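Local coordinates for protein mambaquaretin-1 (Dendroaspis angusticeps, PDB 5M4V) that selectively antagonises the vasopressin type 2 receptor, as a Kunitz-fold peptide toxin of green mamba venom, at residues P8-P13 with K39-R44. Sequence-based numbering, arbitrary orientation.
Sequences PVKPGP and KGNANR. With PGO (S-1,2-propanediol), chain B.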
loop_
_atom_site.group_PDB
_atom_site.type_symbol
_atom_site.label_atom_id
_atom_site.label_comp_id
_atom_site.label_asym_id
_atom_site.label_seq_id
_atom_site.Cartn_x
_atom_site.Cartn_y
_atom_site.Cartn_z
ATOM N N PRO A 8 -8.665 0.180 0.334
ATOM C CA PRO A 8 -8.213 1.262 1.199
ATOM C C PRO A 8 -6.931 0.878 1.931
ATOM O O PRO A 8 -6.801 -0.269 2.398
ATOM C CB PRO A 8 -9.422 1.436 2.162
ATOM C CG PRO A 8 -9.956 0.094 2.285
ATOM C CD PRO A 8 -9.901 -0.513 0.854
ATOM N N VAL A 9 -6.076 1.844 2.158
ATOM C CA VAL A 9 -4.834 1.556 2.929
ATOM C C VAL A 9 -5.160 1.084 4.324
ATOM O O VAL A 9 -6.056 1.607 5.014
ATOM C CB VAL A 9 -3.933 2.804 2.943
ATOM C CG1 VAL A 9 -4.607 4.007 3.560
ATOM C CG2 VAL A 9 -2.616 2.508 3.609
ATOM N N LYS A 10 -4.424 0.057 4.761
ATOM C CA LYS A 10 -4.754 -0.631 5.996
ATOM C C LYS A 10 -3.523 -0.855 6.852
ATOM O O LYS A 10 -2.819 -1.868 6.724
ATOM C CB LYS A 10 -5.494 -1.940 5.695
ATOM C CG LYS A 10 -6.116 -2.565 6.931
ATOM C CD LYS A 10 -6.928 -3.746 6.611
ATOM C CE LYS A 10 -7.694 -4.108 7.865
ATOM N NZ LYS A 10 -7.939 -5.422 8.050
ATOM N N PRO A 11 -3.192 0.103 7.742
ATOM C CA PRO A 11 -2.059 -0.095 8.649
ATOM C C PRO A 11 -2.227 -1.264 9.576
ATOM O O PRO A 11 -1.233 -1.863 10.013
ATOM C CB PRO A 11 -1.955 1.247 9.420
ATOM C CG PRO A 11 -2.716 2.259 8.574
ATOM C CD PRO A 11 -3.794 1.419 7.849
ATOM N N GLY A 12 -3.452 -1.612 9.885
ATOM C CA GLY A 12 -3.763 -2.588 10.808
ATOM C C GLY A 12 -3.546 -2.077 12.311
ATOM O O GLY A 12 -3.083 -0.973 12.546
ATOM N N PRO A 13 -3.733 -2.923 13.254
ATOM C CA PRO A 13 -3.730 -2.560 14.689
ATOM C C PRO A 13 -2.396 -2.852 15.375
ATOM O O PRO A 13 -2.267 -2.498 16.588
ATOM C CB PRO A 13 -4.844 -3.409 15.251
ATOM C CG PRO A 13 -4.754 -4.632 14.415
ATOM C CD PRO A 13 -4.330 -4.268 12.959
ATOM N N LYS A 39 -2.680 -8.065 9.789
ATOM C CA LYS A 39 -4.116 -7.770 9.373
ATOM C C LYS A 39 -4.200 -6.790 8.209
ATOM O O LYS A 39 -5.222 -6.137 8.071
ATOM C CB LYS A 39 -5.046 -7.307 10.540
ATOM C CG LYS A 39 -5.023 -8.337 11.698
ATOM C CD LYS A 39 -6.032 -7.942 12.753
ATOM C CE LYS A 39 -7.363 -8.647 12.494
ATOM N NZ LYS A 39 -8.410 -8.147 13.426
ATOM N N GLY A 40 -3.183 -6.683 7.411
ATOM C CA GLY A 40 -3.246 -5.800 6.287
ATOM C C GLY A 40 -4.054 -6.326 5.100
ATOM O O GLY A 40 -4.621 -7.403 5.165
ATOM N N ASN A 41 -4.081 -5.604 4.034
ATOM C CA ASN A 41 -4.713 -6.069 2.798
ATOM C C ASN A 41 -3.673 -5.990 1.679
ATOM O O ASN A 41 -2.508 -5.703 1.898
ATOM C CB ASN A 41 -6.018 -5.343 2.492
ATOM C CG ASN A 41 -5.854 -3.876 2.216
ATOM O OD1 ASN A 41 -4.808 -3.438 1.715
ATOM N ND2 ASN A 41 -6.880 -3.092 2.479
ATOM N N ALA A 42 -4.135 -6.283 0.451
ATOM C CA ALA A 42 -3.188 -6.442 -0.688
ATOM C C ALA A 42 -2.706 -5.134 -1.242
ATOM O O ALA A 42 -1.744 -5.155 -2.050
ATOM C CB ALA A 42 -3.867 -7.250 -1.779
ATOM N N ASN A 43 -3.275 -3.988 -0.872
ATOM C CA ASN A 43 -2.746 -2.704 -1.331
ATOM C C ASN A 43 -1.591 -2.266 -0.401
ATOM O O ASN A 43 -1.692 -1.324 0.384
ATOM C CB ASN A 43 -3.836 -1.682 -1.389
ATOM C CG ASN A 43 -3.360 -0.343 -1.929
ATOM O OD1 ASN A 43 -2.299 -0.255 -2.532
ATOM N ND2 ASN A 43 -4.149 0.697 -1.688
ATOM N N ARG A 44 -0.498 -3.026 -0.521
ATOM C CA ARG A 44 0.623 -2.839 0.359
ATOM C C ARG A 44 1.847 -3.416 -0.356
ATOM O O ARG A 44 1.840 -4.574 -0.769
ATOM C CB ARG A 44 0.438 -3.556 1.684
ATOM C CG ARG A 44 1.617 -3.444 2.609
ATOM C CD ARG A 44 1.528 -4.048 3.948
ATOM N NE ARG A 44 1.775 -5.478 3.925
ATOM C CZ ARG A 44 0.796 -6.361 4.027
ATOM N NH1 ARG A 44 -0.441 -5.923 4.113
ATOM N NH2 ARG A 44 1.022 -7.665 4.146
HETATM C C1 PGO B . -9.251 -5.017 11.095
HETATM C C2 PGO B . -8.070 -4.440 11.834
HETATM C C3 PGO B . -8.348 -3.742 13.197
HETATM O O1 PGO B . -9.378 -6.211 10.267
HETATM O O2 PGO B . -7.308 -3.354 10.993
HETATM O O HOH W 1 -3.120 -1.522 2.681
HETATM O O HOH W 2 -2.147 -3.394 4.444
#
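Val-9 and Lys-10 lie across from Asn-43 and Gly-40 where two irregular loops run roughly antiparallel (154°), with CA atoms 5.4 Å apart at Lys-10 and Gly-40. The amide of Asn-41 bridges the loops: ND2 donates a nearly straight bond (164°) to Pro-8 O at 2.8 Å, in the amide plane, while OD1 closes an Asx turn by accepting from Asn-43 N. Its ND2 also lies 3.7 Å from Lys-10 CB. The Lys-10 chain leaves anti to its own N (chi1 -168°), runs out extended and, bent at its last torsion, sets NZ 2.8 Å from Lys-39 O, nearly in line with the C=O; a propanediol, probably from the crystallisation liquor, accepts from the same ammonium. Further along, Pro-13 CG touches Lys-39 CD at 3.9 Å, the side chains crossing near a right angle. Two waters sit between the backbones: one joins Lys-10 N to Asn-41 OD1 and Asn-43 O, the other Lys-10 O to Asn-41 N and Arg-44 NH1. Asn-43 ND2 donates to Leu-7 O; its OD1 accepts from Tyr-23 N of strand 18-24. Near the Cys-14–Cys-38 disulfide of the Kunitz fold, one side-chain amide, one ammonium and two waters thus replace direct backbone bonds.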